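Local coordinates for Melibiose/raffinose/stachyose-binding protein MelE (Bacillus subtilis subsp. subtilis str. 168, PDB 4R6H), which binds melibiose, raffinose and stachyose as the solute-binding component of the MelEDC-MsmX ABC transporter that imports these sugars, at residues A[289-303]-A[358-371]. Residues are numbered along the deposited sequence; the frame is centred on the assembly and turned at random. Where two conformers were deposited one is given.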
loop_
_atom_site.group_PDB
_atom_site.type_symbol
_atom_site.label_atom_id
_atom_site.label_comp_id
_atom_site.label_asym_id
_atom_site.label_seq_id
_atom_site.Cartn_x
_atom_site.Cartn_y
_atom_site.Cartn_z
ATOM N N ILE A 289 -13.199 7.522 0.334
ATOM C CA ILE A 289 -12.020 7.258 1.173
ATOM C C ILE A 289 -11.626 8.502 1.939
ATOM O O ILE A 289 -11.862 9.634 1.496
ATOM C CB ILE A 289 -10.805 6.681 0.372
ATOM C CG1 ILE A 289 -10.437 7.598 -0.800
ATOM C CG2 ILE A 289 -11.126 5.288 -0.109
ATOM C CD1 ILE A 289 -9.117 7.326 -1.465
ATOM N N ILE A 290 -11.046 8.282 3.111
ATOM C CA ILE A 290 -10.434 9.311 3.923
ATOM C C ILE A 290 -9.051 8.836 4.341
ATOM O O ILE A 290 -8.794 7.647 4.382
ATOM C CB ILE A 290 -11.287 9.676 5.178
ATOM C CG1 ILE A 290 -11.508 8.462 6.068
ATOM C CG2 ILE A 290 -12.596 10.301 4.746
ATOM C CD1 ILE A 290 -12.348 8.818 7.287
ATOM N N PRO A 291 -8.168 9.799 4.686
ATOM C CA PRO A 291 -6.844 9.439 5.153
ATOM C C PRO A 291 -6.925 8.640 6.464
ATOM O O PRO A 291 -7.956 8.642 7.157
ATOM C CB PRO A 291 -6.178 10.796 5.424
ATOM C CG PRO A 291 -7.031 11.833 4.851
ATOM C CD PRO A 291 -8.365 11.245 4.567
ATOM N N THR A 292 -5.831 8.001 6.807
ATOM C CA THR A 292 -5.722 7.289 8.083
ATOM C C THR A 292 -5.796 8.296 9.214
ATOM O O THR A 292 -5.025 9.254 9.223
ATOM C CB THR A 292 -4.387 6.515 8.174
ATOM O OG1 THR A 292 -4.319 5.557 7.107
ATOM C CG2 THR A 292 -4.281 5.750 9.472
ATOM N N PRO A 293 -6.736 8.105 10.166
ATOM C CA PRO A 293 -6.788 9.034 11.297
ATOM C C PRO A 293 -5.500 9.101 12.105
ATOM O O PRO A 293 -4.811 8.091 12.291
ATOM C CB PRO A 293 -7.916 8.466 12.139
ATOM C CG PRO A 293 -8.834 7.781 11.167
ATOM C CD PRO A 293 -7.862 7.169 10.161
ATOM N N ALA A 294 -5.240 10.294 12.629
ATOM C CA ALA A 294 -4.141 10.529 13.545
ATOM C C ALA A 294 -4.459 9.963 14.931
ATOM O O ALA A 294 -5.613 9.693 15.262
ATOM C CB ALA A 294 -3.896 12.027 13.656
ATOM N N ILE A 295 -3.388 9.791 15.710
ATOM C CA ILE A 295 -3.494 9.235 17.057
ATOM C C ILE A 295 -3.071 10.223 18.132
ATOM O O ILE A 295 -3.719 10.277 19.186
ATOM C CB ILE A 295 -2.703 7.904 17.129
ATOM C CG1 ILE A 295 -3.506 6.817 16.406
ATOM C CG2 ILE A 295 -2.464 7.428 18.588
ATOM C CD1 ILE A 295 -2.738 5.530 16.128
ATOM N N HIS A 296 -1.998 10.957 17.917
ATOM C CA HIS A 296 -1.527 11.911 18.920
ATOM C C HIS A 296 -2.163 13.290 18.741
ATOM O O HIS A 296 -2.447 13.727 17.643
ATOM C CB HIS A 296 -0.021 12.032 18.845
ATOM C CG HIS A 296 0.685 10.754 19.117
ATOM N ND1 HIS A 296 0.817 10.230 20.383
ATOM C CD2 HIS A 296 1.250 9.854 18.276
ATOM C CE1 HIS A 296 1.434 9.071 20.313
ATOM N NE2 HIS A 296 1.693 8.810 19.043
ATOM N N PRO A 297 -2.371 14.001 19.849
ATOM C CA PRO A 297 -3.010 15.315 19.758
ATOM C C PRO A 297 -2.235 16.276 18.894
ATOM O O PRO A 297 -1.016 16.357 18.959
ATOM C CB PRO A 297 -3.045 15.825 21.217
ATOM C CG PRO A 297 -2.408 14.784 22.065
ATOM C CD PRO A 297 -2.026 13.599 21.234
ATOM N N GLY A 298 -2.984 16.981 18.053
ATOM C CA GLY A 298 -2.400 17.971 17.170
ATOM C C GLY A 298 -1.835 17.411 15.877
ATOM O O GLY A 298 -1.507 18.187 14.995
ATOM N N ASP A 299 -1.683 16.081 15.765
ATOM C CA ASP A 299 -1.121 15.491 14.558
ATOM C C ASP A 299 -2.199 15.382 13.470
ATOM O O ASP A 299 -3.369 15.319 13.767
ATOM C CB ASP A 299 -0.539 14.124 14.899
ATOM C CG ASP A 299 0.413 13.588 13.845
ATOM O OD1 ASP A 299 0.953 14.345 13.008
ATOM O OD2 ASP A 299 0.624 12.376 13.910
ATOM N N ASP A 300 -1.757 15.398 12.212
ATOM C CA ASP A 300 -2.653 15.366 11.067
ATOM C C ASP A 300 -2.882 13.917 10.612
ATOM O O ASP A 300 -1.983 13.064 10.746
ATOM C CB ASP A 300 -2.020 16.139 9.901
ATOM C CG ASP A 300 -1.906 17.650 10.157
ATOM O OD1 ASP A 300 -2.719 18.190 10.913
ATOM O OD2 ASP A 300 -1.032 18.292 9.539
ATOM N N PRO A 301 -4.053 13.675 10.015
ATOM C CA PRO A 301 -4.278 12.410 9.302
ATOM C C PRO A 301 -3.253 12.247 8.180
ATOM O O PRO A 301 -2.622 13.226 7.732
ATOM C CB PRO A 301 -5.697 12.541 8.748
ATOM C CG PRO A 301 -6.337 13.630 9.579
ATOM C CD PRO A 301 -5.247 14.533 10.029
ATOM N N ILE A 302 -3.096 11.021 7.722
ATOM C CA ILE A 302 -1.994 10.678 6.836
ATOM C C ILE A 302 -2.470 9.645 5.812
ATOM O O ILE A 302 -3.222 8.721 6.143
ATOM C CB ILE A 302 -0.782 10.155 7.705
ATOM C CG1 ILE A 302 0.505 10.039 6.928
ATOM C CG2 ILE A 302 -1.105 8.838 8.398
ATOM C CD1 ILE A 302 1.097 11.346 6.539
ATOM N N TRP A 303 -2.024 9.806 4.551
ATOM C CA TRP A 303 -2.152 8.718 3.572
ATOM C C TRP A 303 -0.976 7.744 3.687
ATOM O O TRP A 303 0.172 8.173 3.789
ATOM C CB TRP A 303 -2.168 9.258 2.148
ATOM C CG TRP A 303 -3.383 10.047 1.721
ATOM C CD1 TRP A 303 -3.393 11.326 1.282
ATOM C CD2 TRP A 303 -4.730 9.588 1.626
ATOM N NE1 TRP A 303 -4.640 11.717 0.963
ATOM C CE2 TRP A 303 -5.502 10.664 1.152
ATOM C CE3 TRP A 303 -5.369 8.379 1.929
ATOM C CZ2 TRP A 303 -6.870 10.575 0.971
ATOM C CZ3 TRP A 303 -6.720 8.265 1.718
ATOM C CH2 TRP A 303 -7.474 9.354 1.270
ATOM N N TYR A 358 -11.516 7.216 -7.168
ATOM C CA TYR A 358 -11.345 8.059 -5.989
ATOM C C TYR A 358 -10.678 9.396 -6.273
ATOM O O TYR A 358 -10.219 10.100 -5.355
ATOM C CB TYR A 358 -10.547 7.329 -4.909
ATOM C CG TYR A 358 -11.248 6.116 -4.342
ATOM C CD1 TYR A 358 -12.550 6.165 -3.851
ATOM C CD2 TYR A 358 -10.559 4.939 -4.239
ATOM C CE1 TYR A 358 -13.140 5.023 -3.297
ATOM C CE2 TYR A 358 -11.135 3.810 -3.687
ATOM C CZ TYR A 358 -12.429 3.882 -3.216
ATOM O OH TYR A 358 -13.046 2.738 -2.649
ATOM N N ALA A 359 -10.627 9.812 -7.546
ATOM C CA ALA A 359 -9.969 11.065 -7.855
ATOM C C ALA A 359 -10.514 12.279 -7.069
ATOM O O ALA A 359 -9.723 13.135 -6.632
ATOM C CB ALA A 359 -10.072 11.357 -9.361
ATOM N N ASN A 360 -11.854 12.281 -6.905
ATOM C CA ASN A 360 -12.608 13.318 -6.141
ATOM C C ASN A 360 -12.026 13.480 -4.733
ATOM O O ASN A 360 -11.640 14.565 -4.288
ATOM C CB ASN A 360 -14.149 13.020 -6.122
ATOM C CG ASN A 360 -14.569 11.769 -5.323
ATOM O OD1 ASN A 360 -13.967 10.660 -5.431
ATOM N ND2 ASN A 360 -15.656 11.932 -4.521
ATOM N N ASP A 361 -11.916 12.356 -4.063
ATOM C CA ASP A 361 -11.422 12.318 -2.676
ATOM C C ASP A 361 -9.960 12.650 -2.587
ATOM O O ASP A 361 -9.526 13.329 -1.662
ATOM C CB ASP A 361 -11.646 10.932 -2.074
ATOM C CG ASP A 361 -13.114 10.665 -1.747
ATOM O OD1 ASP A 361 -13.861 11.622 -1.375
ATOM O OD2 ASP A 361 -13.535 9.513 -1.815
ATOM N N TYR A 362 -9.145 12.191 -3.532
ATOM C CA TYR A 362 -7.736 12.601 -3.490
ATOM C C TYR A 362 -7.551 14.137 -3.695
ATOM O O TYR A 362 -6.642 14.704 -3.112
ATOM C CB TYR A 362 -6.858 11.785 -4.433
ATOM C CG TYR A 362 -6.668 10.333 -3.988
ATOM C CD1 TYR A 362 -6.275 10.031 -2.680
ATOM C CD2 TYR A 362 -6.752 9.292 -4.889
ATOM C CE1 TYR A 362 -6.054 8.727 -2.283
ATOM C CE2 TYR A 362 -6.550 7.994 -4.495
ATOM C CZ TYR A 362 -6.171 7.703 -3.217
ATOM O OH TYR A 362 -5.926 6.406 -2.828
ATOM N N GLU A 363 -8.411 14.761 -4.495
ATOM C CA GLU A 363 -8.365 16.208 -4.642
ATOM C C GLU A 363 -8.832 16.898 -3.337
ATOM O O GLU A 363 -8.251 17.893 -2.903
ATOM C CB GLU A 363 -9.238 16.619 -5.814
ATOM C CG GLU A 363 -9.049 18.061 -6.232
ATOM C CD GLU A 363 -8.947 18.224 -7.738
ATOM O OE1 GLU A 363 -8.464 17.298 -8.444
ATOM O OE2 GLU A 363 -9.351 19.296 -8.219
ATOM N N TYR A 364 -9.878 16.372 -2.732
ATOM C CA TYR A 364 -10.360 16.931 -1.469
ATOM C C TYR A 364 -9.264 16.895 -0.427
ATOM O O TYR A 364 -9.112 17.848 0.362
ATOM C CB TYR A 364 -11.585 16.176 -0.968
ATOM C CG TYR A 364 -12.321 16.784 0.217
ATOM C CD1 TYR A 364 -12.005 16.417 1.513
ATOM C CD2 TYR A 364 -13.346 17.631 0.027
ATOM C CE1 TYR A 364 -12.689 16.958 2.593
ATOM C CE2 TYR A 364 -14.056 18.167 1.090
ATOM C CZ TYR A 364 -13.747 17.798 2.359
ATOM O OH TYR A 364 -14.475 18.383 3.390
ATOM N N TYR A 365 -8.453 15.829 -0.442
ATOM C CA TYR A 365 -7.372 15.645 0.503
ATOM C C TYR A 365 -5.982 15.882 -0.075
ATOM O O TYR A 365 -4.985 15.280 0.340
ATOM C CB TYR A 365 -7.477 14.241 1.124
ATOM C CG TYR A 365 -8.690 14.090 1.999
ATOM C CD1 TYR A 365 -8.782 14.738 3.203
ATOM C CD2 TYR A 365 -9.762 13.290 1.612
ATOM C CE1 TYR A 365 -9.912 14.621 3.985
ATOM C CE2 TYR A 365 -10.879 13.136 2.407
ATOM C CZ TYR A 365 -10.964 13.816 3.591
ATOM O OH TYR A 365 -12.102 13.673 4.359
ATOM N N GLN A 366 -5.917 16.806 -1.040
ATOM C CA GLN A 366 -4.684 17.075 -1.789
ATOM C C GLN A 366 -3.525 17.489 -0.881
ATOM O O GLN A 366 -2.362 17.193 -1.182
ATOM C CB GLN A 366 -4.965 18.176 -2.837
ATOM C CG GLN A 366 -3.824 18.504 -3.790
ATOM C CD GLN A 366 -3.700 17.525 -4.946
ATOM O OE1 GLN A 366 -2.618 17.008 -5.218
ATOM N NE2 GLN A 366 -4.805 17.283 -5.645
ATOM N N ASP A 367 -3.829 18.131 0.227
ATOM C CA ASP A 367 -2.710 18.615 1.052
ATOM C C ASP A 367 -2.312 17.635 2.152
ATOM O O ASP A 367 -1.388 17.912 2.938
ATOM C CB ASP A 367 -2.968 20.018 1.606
ATOM C CG ASP A 367 -3.105 21.056 0.508
ATOM O OD1 ASP A 367 -2.513 20.908 -0.582
ATOM O OD2 ASP A 367 -3.814 22.056 0.751
ATOM N N VAL A 368 -2.929 16.454 2.158
ATOM C CA VAL A 368 -2.564 15.443 3.152
ATOM C C VAL A 368 -1.256 14.781 2.688
ATOM O O VAL A 368 -1.090 14.480 1.509
ATOM C CB VAL A 368 -3.708 14.399 3.348
ATOM C CG1 VAL A 368 -3.343 13.239 4.292
ATOM C CG2 VAL A 368 -4.970 15.096 3.854
ATOM N N LYS A 369 -0.344 14.533 3.621
ATOM C CA LYS A 369 0.944 13.973 3.296
ATOM C C LYS A 369 0.885 12.457 3.150
ATOM O O LYS A 369 -0.155 11.827 3.473
ATOM C CB LYS A 369 1.986 14.417 4.350
ATOM C CG LYS A 369 2.128 15.940 4.467
ATOM C CD LYS A 369 2.666 16.585 3.218
ATOM C CE LYS A 369 2.723 18.101 3.356
ATOM N NZ LYS A 369 2.143 18.761 2.150
ATOM N N VAL A 370 1.986 11.898 2.663
ATOM C CA VAL A 370 2.078 10.470 2.415
ATOM C C VAL A 370 3.222 9.900 3.210
ATOM O O VAL A 370 4.325 10.498 3.261
ATOM C CB VAL A 370 2.273 10.149 0.914
ATOM C CG1 VAL A 370 2.471 8.648 0.705
ATOM C CG2 VAL A 370 1.063 10.655 0.135
ATOM N N GLU A 371 2.960 8.763 3.837
ATOM C CA GLU A 371 3.980 8.016 4.540
ATOM C C GLU A 371 4.103 6.615 3.929
ATOM O O GLU A 371 3.086 5.968 3.613
ATOM C CB GLU A 371 3.633 7.865 6.030
ATOM C CG GLU A 371 4.083 9.064 6.866
ATOM C CD GLU A 371 5.581 9.023 7.101
ATOM O OE1 GLU A 371 6.153 7.931 7.375
ATOM O OE2 GLU A 371 6.183 10.103 6.947
HETATM O O HOH W 1 -14.109 11.229 1.281
HETATM O O HOH W 2 -1.464 17.393 6.331
HETATM O O HOH W 3 -0.794 14.813 6.514
#
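Trp303 meets two tyrosines of 358-371 in two different ways: its six-membered ring takes the edge of Tyr362 on one face, planes at 70°, and turns its own edge toward the face of Tyr365 in an offset T-shaped pair. Trp303 CZ2 is the shared point, 3.7 Å from both Tyr362 CD1 and Tyr365 CB. Pro291 CA lies over the rim of the opposite indole face, while Pro291 CD sits squarely above the centre of the Tyr365 ring, a CH-pi contact at 3.5 Å from the centroid. On the opposite face of Tyr365 the edge of the Tyr364 ring, at CD1, points at the centre, so the Tyr365 ring is held between Pro291 and Tyr364. Replacing Tyr365 by alanine would remove the ring and is likely to leave Pro291 CD and the indole edge without the face they meet.

At the start of 289-303, Ile289 divides its branches: CG2 sits over the Tyr358 ring, while CD1, carried by CG1 between backbone N and carbonyl carbon (chi1 55°), reaches Tyr362 CZ at 3.4 Å. Ile289 N donates to Asp361 OD2 at 2.9 Å, approaching from above the carboxylate plane; the same oxygen forms a salt bridge with Arg149.

At the other end the backbones pair as parallel strands, through hydrogen bonds from Trp303 N to Lys369 O (3.0 Å) and from Glu371 N to Trp303 O (2.9 Å). This adds strand 370-372 beside 303-306 in the mixed sheet. Lys142, on strand 141-148 of that sheet, makes cation-pi contacts with Trp303 and Tyr362, so the aromatic cluster probably helps to stabilise a lysine's charge as well as joining helix 359-364 to the sheet.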